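Local coordinates for dihydropteroate synthase (Burkholderia cenocepacia, PDB 2Y5S), which probably catalyses the condensation of 4-aminobenzoate with 6-hydroxymethyl-7,8-dihydropterin diphosphate to 7,8-dihydropteroate, a step of folate biosynthesis, at residues B[121-124]-B[125-129]; B[162-165]-B[166-169]. All coordinates share one frame; numbering follows the deposited sequence.

Contact 1: B[121-124]-B[125-129]; sequences INDI and WGFRQ. With 78H (7,8-dihydropteroate), chain P; EDO (1,2-ethanediol), chain V.
Asp123, the last residue of strand 120-123 in the TIM barrel, folds the loop that follows around its own carboxylate. An Asx turn and a type I beta turn (Asp123 to Gly126) coincide here: OD1 accepts from Trp125 N at 2.8 Å, while the main-chain Asp123 O receives Gly126 N. The other oxygen, OD2, takes Phe127 N at 2.7 Å. Both side-chain bonds strike the carboxylate from well above its plane, by 64° for Trp125 N. With CG anti to the backbone N (chi1 -175°), the group reaches forward over these amides. A water donates to Asp123 OD2 and accepts from Gln129 N, so the buried carboxylate is met by three backbone N-H groups, one of them through water.

Apolar packing backs this polar centre. Asp123 CB sits over the face of the Phe127 ring in a CH-pi contact, 3.9 Å from the centroid. Farther back, Ile121 CG2 meets Phe127 CE1, and both residues touch Leu143 of the adjoining strand.

Two residues meet the product: Asn122 on the strand and Ile124 just after it. Asn122 ND2 donates to N1 of 7,8-dihydropteroate at 3.0 Å and its OD1 accepts from N2 of the pterin, a bond modelled doubtfully short; Ile124 CG2 packs near N8.

A type I' turn, Trp125 to Arg128, follows directly, with Gly126 and Phe127 both at positive phi; Arg128 N closes it on Trp125 O. Arg128 bends back at chi3 (-73°), setting one guanidinium face under the Trp125 edge at CE3, offset toward the rim, and bringing NE to Trp125 O at 3.1 Å, from the opposite face of the carbonyl plane to Arg128 N.

Contact 2: B[162-165]-B[166-169]; sequences YGDV and VTDV
Asp164 OD1 is gripped twice: it accepts from Val166 N at 3.1 Å and forms a salt bridge with Arg294 of the second subunit. The first bond makes Asp164 the N-cap of helix 165-182, as an Asx turn that meets an amide at the start of the first turn; Val166 N approaches from above the carboxylate plane, 63° out of it. Because CG stands anti to the backbone N (chi1 178°), the carboxylate lies alongside the Val166 side chain and places its second oxygen, OD2, 3.2 Å from Thr167 OG1. If ionised, as its arginine partner suggests, the group would probably also be favoured by the dipole at the helix N-terminus.

A second carboxylate ties the incoming loop to the same turn. Asp168 OD2 accepts from Gly163 N at 2.9 Å through its syn lone pair, and Asp168 OD1 receives a water that in turn accepts from Asp164 N. Two successive backbone amides ahead of the helix are thus held by one side chain, one directly and one through water. The main chain closes the turn with Asp168 N to Asp164 O, nearly straight, and Val169 N to Val165 O.

The side chains of Tyr162 and Asp168 cross at a slant, ring and carboxylate planes 30° apart, so that OD2 meets the ring edge nearly coplanar, 3.5 Å from CD1. Val165 CG2 covers one ring face over its centre. Val165 and Val169 lie side by side, pointing the same way, with Val165 CG2 4.1 Å from Val169 CG2. The Tyr162 hydroxyl hydrogen-bonds to Gly199 O. Val165 packs on Ala208 and Leu209, and Val169 on Leu209, so that this first turn of helix 165-182 rests against helix 204-211, the next helix along the chain.

Both contacts are local folds of chain in which an aspartate accepts the amide two residues on, an Asx turn; only in contact 2 does this cap a helix. They lie on the same side of the barrel, toward the C-terminal ends of its strands. Contact 1 is buried at a strand end, its centre about 11 Å from the centre of the chain, and lines the pterin site directly. Contact 2 is partly exposed, its centre about 20 Å from that of the chain, at a helix start facing the other subunit. The carboxylate of contact 1 is bonded to backbone amides and a water; the two of contact 2 divide their work between helix start, loop and intersubunit arginine. Arg176 of helix 165-182 hydrogen-bonds to Gly126 O.

Contact 1: B[121-124]-B[125-129]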
ATOM      1  N   ILE B 121     -20.394  18.670  -4.307  1.00 19.70           N
ATOM      2  CA  ILE B 121     -19.586  19.856  -4.035  1.00 19.12           C
ATOM      3  C   ILE B 121     -18.574  19.531  -2.946  1.00 19.25           C
ATOM      4  O   ILE B 121     -18.921  19.111  -1.833  1.00 19.05           O
ATOM      5  CB  ILE B 121     -20.431  21.090  -3.652  1.00 19.89           C
ATOM      6  CG1 ILE B 121     -21.490  21.403  -4.725  1.00 19.46           C
ATOM      7  CG2 ILE B 121     -19.523  22.302  -3.421  1.00 18.24           C
ATOM      8  CD1 ILE B 121     -20.917  21.798  -6.124  1.00 21.74           C
ATOM      9  N   ASN B 122     -17.307  19.714  -3.307  1.00 19.43           N
ATOM     10  CA  ASN B 122     -16.195  19.383  -2.477  1.00 18.64           C
ATOM     11  C   ASN B 122     -15.527  20.686  -2.034  1.00 18.00           C
ATOM     12  O   ASN B 122     -14.846  21.323  -2.837  1.00 18.25           O
ATOM     13  CB  ASN B 122     -15.217  18.531  -3.297  1.00 19.28           C
ATOM     14  CG  ASN B 122     -13.946  18.227  -2.539  1.00 21.16           C
ATOM     15  OD1 ASN B 122     -13.962  18.184  -1.329  1.00 21.49           O
ATOM     16  ND2 ASN B 122     -12.835  18.028  -3.256  1.00 26.25           N
ATOM     17  N   ASP B 123     -15.711  21.064  -0.767  1.00 17.31           N
ATOM     18  CA  ASP B 123     -15.379  22.421  -0.289  1.00 17.83           C
ATOM     19  C   ASP B 123     -14.307  22.456   0.812  1.00 16.77           C
ATOM     20  O   ASP B 123     -14.554  22.102   1.960  1.00 17.25           O
ATOM     21  CB  ASP B 123     -16.640  23.128   0.196  1.00 18.02           C
ATOM     22  CG  ASP B 123     -16.398  24.591   0.594  1.00 20.20           C
ATOM     23  OD1 ASP B 123     -15.301  25.136   0.351  1.00 19.44           O
ATOM     24  OD2 ASP B 123     -17.323  25.190   1.172  1.00 21.43           O
ATOM     25  N   ILE B 124     -13.129  22.924   0.452  1.00 17.33           N
ATOM     26  CA  ILE B 124     -12.037  23.069   1.394  1.00 17.39           C
ATOM     27  C   ILE B 124     -12.394  23.992   2.564  1.00 17.96           C
ATOM     28  O   ILE B 124     -11.816  23.862   3.624  1.00 17.94           O
ATOM     29  CB  ILE B 124     -10.710  23.532   0.722  1.00 18.06           C
ATOM     30  CG1 ILE B 124     -10.875  24.859  -0.015  1.00 20.13           C
ATOM     31  CG2 ILE B 124     -10.201  22.445  -0.254  1.00 17.72           C
ATOM     32  CD1 ILE B 124      -9.558  25.656  -0.151  1.00 21.95           C
ATOM     33  N   TRP B 125     -13.347  24.906   2.378  1.00 18.14           N
ATOM     34  CA  TRP B 125     -13.761  25.791   3.462  1.00 18.89           C
ATOM     35  C   TRP B 125     -14.950  25.280   4.277  1.00 18.54           C
ATOM     36  O   TRP B 125     -15.420  25.982   5.168  1.00 18.46           O
ATOM     37  CB  TRP B 125     -14.040  27.217   2.939  1.00 19.55           C
ATOM     38  CG  TRP B 125     -12.797  28.032   2.822  1.00 21.40           C
ATOM     39  CD1 TRP B 125     -12.182  28.400   1.682  1.00 22.40           C
ATOM     40  CD2 TRP B 125     -12.009  28.566   3.895  1.00 23.71           C
ATOM     41  NE1 TRP B 125     -11.051  29.110   1.956  1.00 23.72           N
ATOM     42  CE2 TRP B 125     -10.923  29.235   3.314  1.00 25.81           C
ATOM     43  CE3 TRP B 125     -12.107  28.520   5.290  1.00 26.54           C
ATOM     44  CZ2 TRP B 125      -9.942  29.884   4.077  1.00 27.89           C
ATOM     45  CZ3 TRP B 125     -11.140  29.164   6.049  1.00 28.64           C
ATOM     46  CH2 TRP B 125     -10.066  29.832   5.440  1.00 28.63           C
ATOM     47  N   GLY B 126     -15.434  24.072   3.978  1.00 17.80           N
ATOM     48  CA  GLY B 126     -16.445  23.420   4.808  1.00 17.82           C
ATOM     49  C   GLY B 126     -17.757  24.191   4.836  1.00 19.07           C
ATOM     50  O   GLY B 126     -18.465  24.203   5.840  1.00 19.26           O
ATOM     51  N   PHE B 127     -18.047  24.848   3.719  1.00 19.48           N
ATOM     52  CA  PHE B 127     -19.267  25.620   3.499  1.00 20.37           C
ATOM     53  C   PHE B 127     -19.352  26.831   4.394  1.00 21.42           C
ATOM     54  O   PHE B 127     -20.446  27.303   4.730  1.00 22.38           O
ATOM     55  CB  PHE B 127     -20.508  24.693   3.550  1.00 20.15           C
ATOM     56  CG  PHE B 127     -20.401  23.562   2.574  1.00 18.75           C
ATOM     57  CD1 PHE B 127     -20.670  23.769   1.237  1.00 18.78           C
ATOM     58  CD2 PHE B 127     -19.925  22.327   2.968  1.00 17.82           C
ATOM     59  CE1 PHE B 127     -20.515  22.754   0.322  1.00 17.79           C
ATOM     60  CE2 PHE B 127     -19.757  21.308   2.057  1.00 19.00           C
ATOM     61  CZ  PHE B 127     -20.046  21.521   0.727  1.00 17.47           C
ATOM     62  N   ARG B 128     -18.181  27.373   4.731  1.00 21.66           N
ATOM     63  CA  ARG B 128     -18.108  28.541   5.582  1.00 22.48           C
ATOM     64  C   ARG B 128     -18.125  29.857   4.804  1.00 22.72           C
ATOM     65  O   ARG B 128     -18.381  30.898   5.394  1.00 24.01           O
ATOM     66  CB  ARG B 128     -16.869  28.491   6.489  1.00 22.20           C
ATOM     67  CG  ARG B 128     -17.024  27.555   7.674  1.00 22.83           C
ATOM     68  CD  ARG B 128     -15.798  27.615   8.570  1.00 22.59           C
ATOM     69  NE  ARG B 128     -14.639  26.940   7.979  1.00 21.48           N
ATOM     70  CZ  ARG B 128     -13.404  27.032   8.462  1.00 24.64           C
ATOM     71  NH1 ARG B 128     -13.151  27.799   9.531  1.00 23.34           N
ATOM     72  NH2 ARG B 128     -12.415  26.358   7.880  1.00 24.06           N
ATOM     73  N   GLN B 129     -17.821  29.840   3.505  1.00 21.27           N
ATOM     74  CA  GLN B 129     -17.802  31.087   2.752  1.00 21.52           C
ATOM     75  C   GLN B 129     -19.203  31.642   2.710  1.00 21.95           C
ATOM     76  O   GLN B 129     -20.168  30.876   2.594  1.00 22.25           O
ATOM     77  CB  GLN B 129     -17.251  30.925   1.332  1.00 21.12           C
ATOM     78  CG  GLN B 129     -15.754  30.635   1.266  1.00 22.21           C
ATOM     79  CD  GLN B 129     -14.899  31.748   1.824  1.00 23.30           C
ATOM     80  OE1 GLN B 129     -15.280  32.906   1.794  1.00 24.10           O
ATOM     81  NE2 GLN B 129     -13.721  31.393   2.331  1.00 24.28           N
TER
HETATM   82  O4  78H P1293      -7.452  16.737   0.636  1.00 34.32           O
HETATM   83  C4  78H P1293      -8.351  17.268  -0.017  1.00 33.75           C
HETATM   84  C5  78H P1293      -8.081  18.231  -1.013  1.00 33.81           C
HETATM   85  N3  78H P1293      -9.688  16.929   0.244  1.00 33.09           N
HETATM   86  C9  78H P1293      -9.182  18.801  -1.694  1.00 32.47           C
HETATM   87  N5  78H P1293      -6.807  18.562  -1.342  1.00 30.96           N
HETATM   88  C2  78H P1293     -10.752  17.564  -0.468  1.00 32.73           C
HETATM   89  N8  78H P1293      -8.981  19.749  -2.688  1.00 31.24           N
HETATM   90  N1  78H P1293     -10.458  18.464  -1.419  1.00 31.27           N
HETATM   91  C6  78H P1293      -6.557  19.510  -2.266  1.00 33.66           C
HETATM   92  N2  78H P1293     -12.032  17.272  -0.191  1.00 27.86           N
HETATM   93  C7  78H P1293      -7.661  20.344  -2.923  1.00 31.82           C
HETATM   94  C10 78H P1293      -5.145  19.819  -2.677  1.00 34.51           C
HETATM   95  N11 78H P1293      -4.539  20.772  -1.740  1.00 36.12           N
HETATM   96  C15 78H P1293      -3.342  20.500  -1.236  1.00 35.01           C
HETATM   97  C16 78H P1293      -3.112  20.578   0.134  1.00 33.81           C
HETATM   98  C17 78H P1293      -2.327  20.106  -2.110  1.00 34.81           C
HETATM   99  C18 78H P1293      -1.857  20.281   0.634  1.00 33.62           C
HETATM  100  C19 78H P1293      -1.068  19.808  -1.606  1.00 34.77           C
HETATM  101  C20 78H P1293      -0.834  19.901  -0.236  1.00 34.01           C
HETATM  102  C21 78H P1293       0.546  19.540   0.325  1.00 32.75           C
HETATM  103  O22 78H P1293       0.605  19.361   1.543  1.00 32.52           O
HETATM  104  O23 78H P1293       1.492  19.315  -0.462  1.00 34.41           O
HETATM  105  C1  EDO V1299     -11.806  26.373  12.800  1.00 40.46           C
HETATM  106  O1  EDO V1299     -11.013  25.840  13.864  1.00 42.64           O
HETATM  107  C2  EDO V1299     -11.130  25.998  11.491  1.00 38.63           C
HETATM  108  O2  EDO V1299     -10.700  27.184  10.825  1.00 35.50           O
HETATM  109  O   HOH W   1     -17.279  27.799   1.246  1.00 10.42           O
HETATM  110  O   HOH W   2     -12.881  24.034   6.193  1.00 11.40           O

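Contact 2: B[162-165]-B[166-169]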
ATOM      1  N   TYR B 162      -3.662  23.087  17.932  1.00 41.44           N
ATOM      2  CA  TYR B 162      -4.636  22.078  18.365  1.00 39.46           C
ATOM      3  C   TYR B 162      -4.385  21.636  19.808  1.00 40.39           C
ATOM      4  O   TYR B 162      -3.286  21.766  20.314  1.00 40.95           O
ATOM      5  CB  TYR B 162      -4.547  20.835  17.470  1.00 37.41           C
ATOM      6  CG  TYR B 162      -4.762  21.126  16.007  1.00 32.89           C
ATOM      7  CD1 TYR B 162      -6.035  21.393  15.515  1.00 29.54           C
ATOM      8  CD2 TYR B 162      -3.694  21.170  15.122  1.00 29.43           C
ATOM      9  CE1 TYR B 162      -6.252  21.657  14.167  1.00 27.67           C
ATOM     10  CE2 TYR B 162      -3.898  21.450  13.772  1.00 28.88           C
ATOM     11  CZ  TYR B 162      -5.186  21.697  13.306  1.00 26.58           C
ATOM     12  OH  TYR B 162      -5.403  21.985  11.983  1.00 24.67           O
ATOM     13  N   GLY B 163      -5.418  21.098  20.443  1.00 40.13           N
ATOM     14  CA  GLY B 163      -5.269  20.330  21.676  1.00 40.86           C
ATOM     15  C   GLY B 163      -4.968  18.923  21.220  1.00 39.49           C
ATOM     16  O   GLY B 163      -3.805  18.566  21.054  1.00 40.05           O
ATOM     17  N   ASP B 164      -6.013  18.130  20.984  1.00 37.79           N
ATOM     18  CA  ASP B 164      -5.875  16.896  20.219  1.00 35.62           C
ATOM     19  C   ASP B 164      -6.432  17.160  18.822  1.00 32.31           C
ATOM     20  O   ASP B 164      -7.627  17.397  18.653  1.00 31.26           O
ATOM     21  CB  ASP B 164      -6.625  15.734  20.867  1.00 36.72           C
ATOM     22  CG  ASP B 164      -6.527  14.447  20.060  1.00 37.48           C
ATOM     23  OD1 ASP B 164      -5.814  14.409  19.023  1.00 42.15           O
ATOM     24  OD2 ASP B 164      -7.158  13.449  20.451  1.00 42.25           O
ATOM     25  N   VAL B 165      -5.561  17.113  17.828  1.00 30.05           N
ATOM     26  CA  VAL B 165      -5.947  17.452  16.477  1.00 27.88           C
ATOM     27  C   VAL B 165      -7.101  16.569  15.987  1.00 27.12           C
ATOM     28  O   VAL B 165      -7.959  17.041  15.252  1.00 26.82           O
ATOM     29  CB  VAL B 165      -4.747  17.380  15.503  1.00 27.23           C
ATOM     30  CG1 VAL B 165      -4.188  15.951  15.400  1.00 26.32           C
ATOM     31  CG2 VAL B 165      -5.155  17.909  14.131  1.00 24.67           C
ATOM     32  N   VAL B 166      -7.130  15.302  16.403  1.00 26.50           N
ATOM     33  CA  VAL B 166      -8.193  14.388  15.978  1.00 25.63           C
ATOM     34  C   VAL B 166      -9.539  14.831  16.541  1.00 25.90           C
ATOM     35  O   VAL B 166     -10.554  14.839  15.831  1.00 24.78           O
ATOM     36  CB  VAL B 166      -7.921  12.933  16.420  1.00 25.90           C
ATOM     37  CG1 VAL B 166      -9.059  12.002  15.952  1.00 25.45           C
ATOM     38  CG2 VAL B 166      -6.555  12.448  15.887  1.00 24.20           C
ATOM     39  N   THR B 167      -9.545  15.186  17.820  1.00 27.26           N
ATOM     40  CA  THR B 167     -10.764  15.645  18.475  1.00 28.76           C
ATOM     41  C   THR B 167     -11.213  16.982  17.897  1.00 27.76           C
ATOM     42  O   THR B 167     -12.401  17.172  17.633  1.00 27.72           O
ATOM     43  CB  THR B 167     -10.582  15.752  20.005  1.00 30.54           C
ATOM     44  OG1 THR B 167     -10.213  14.467  20.519  1.00 32.90           O
ATOM     45  CG2 THR B 167     -11.876  16.213  20.687  1.00 32.24           C
ATOM     46  N   ASP B 168     -10.266  17.897  17.679  1.00 27.59           N
ATOM     47  CA  ASP B 168     -10.601  19.233  17.152  1.00 27.33           C
ATOM     48  C   ASP B 168     -11.168  19.125  15.746  1.00 25.67           C
ATOM     49  O   ASP B 168     -12.109  19.837  15.388  1.00 25.31           O
ATOM     50  CB  ASP B 168      -9.367  20.143  17.119  1.00 27.57           C
ATOM     51  CG  ASP B 168      -8.849  20.494  18.507  1.00 30.60           C
ATOM     52  OD1 ASP B 168      -9.626  20.416  19.488  1.00 31.04           O
ATOM     53  OD2 ASP B 168      -7.655  20.853  18.609  1.00 31.62           O
ATOM     54  N   VAL B 169     -10.573  18.253  14.931  1.00 24.17           N
ATOM     55  CA  VAL B 169     -11.038  18.063  13.556  1.00 22.89           C
ATOM     56  C   VAL B 169     -12.464  17.474  13.598  1.00 23.20           C
ATOM     57  O   VAL B 169     -13.356  17.963  12.907  1.00 22.52           O
ATOM     58  CB  VAL B 169     -10.058  17.157  12.735  1.00 22.04           C
ATOM     59  CG1 VAL B 169     -10.727  16.570  11.486  1.00 20.30           C
ATOM     60  CG2 VAL B 169      -8.794  17.941  12.350  1.00 21.24           C
TER
HETATM   61  O   HOH W   3      -8.507  19.153  21.674  1.00 23.13           O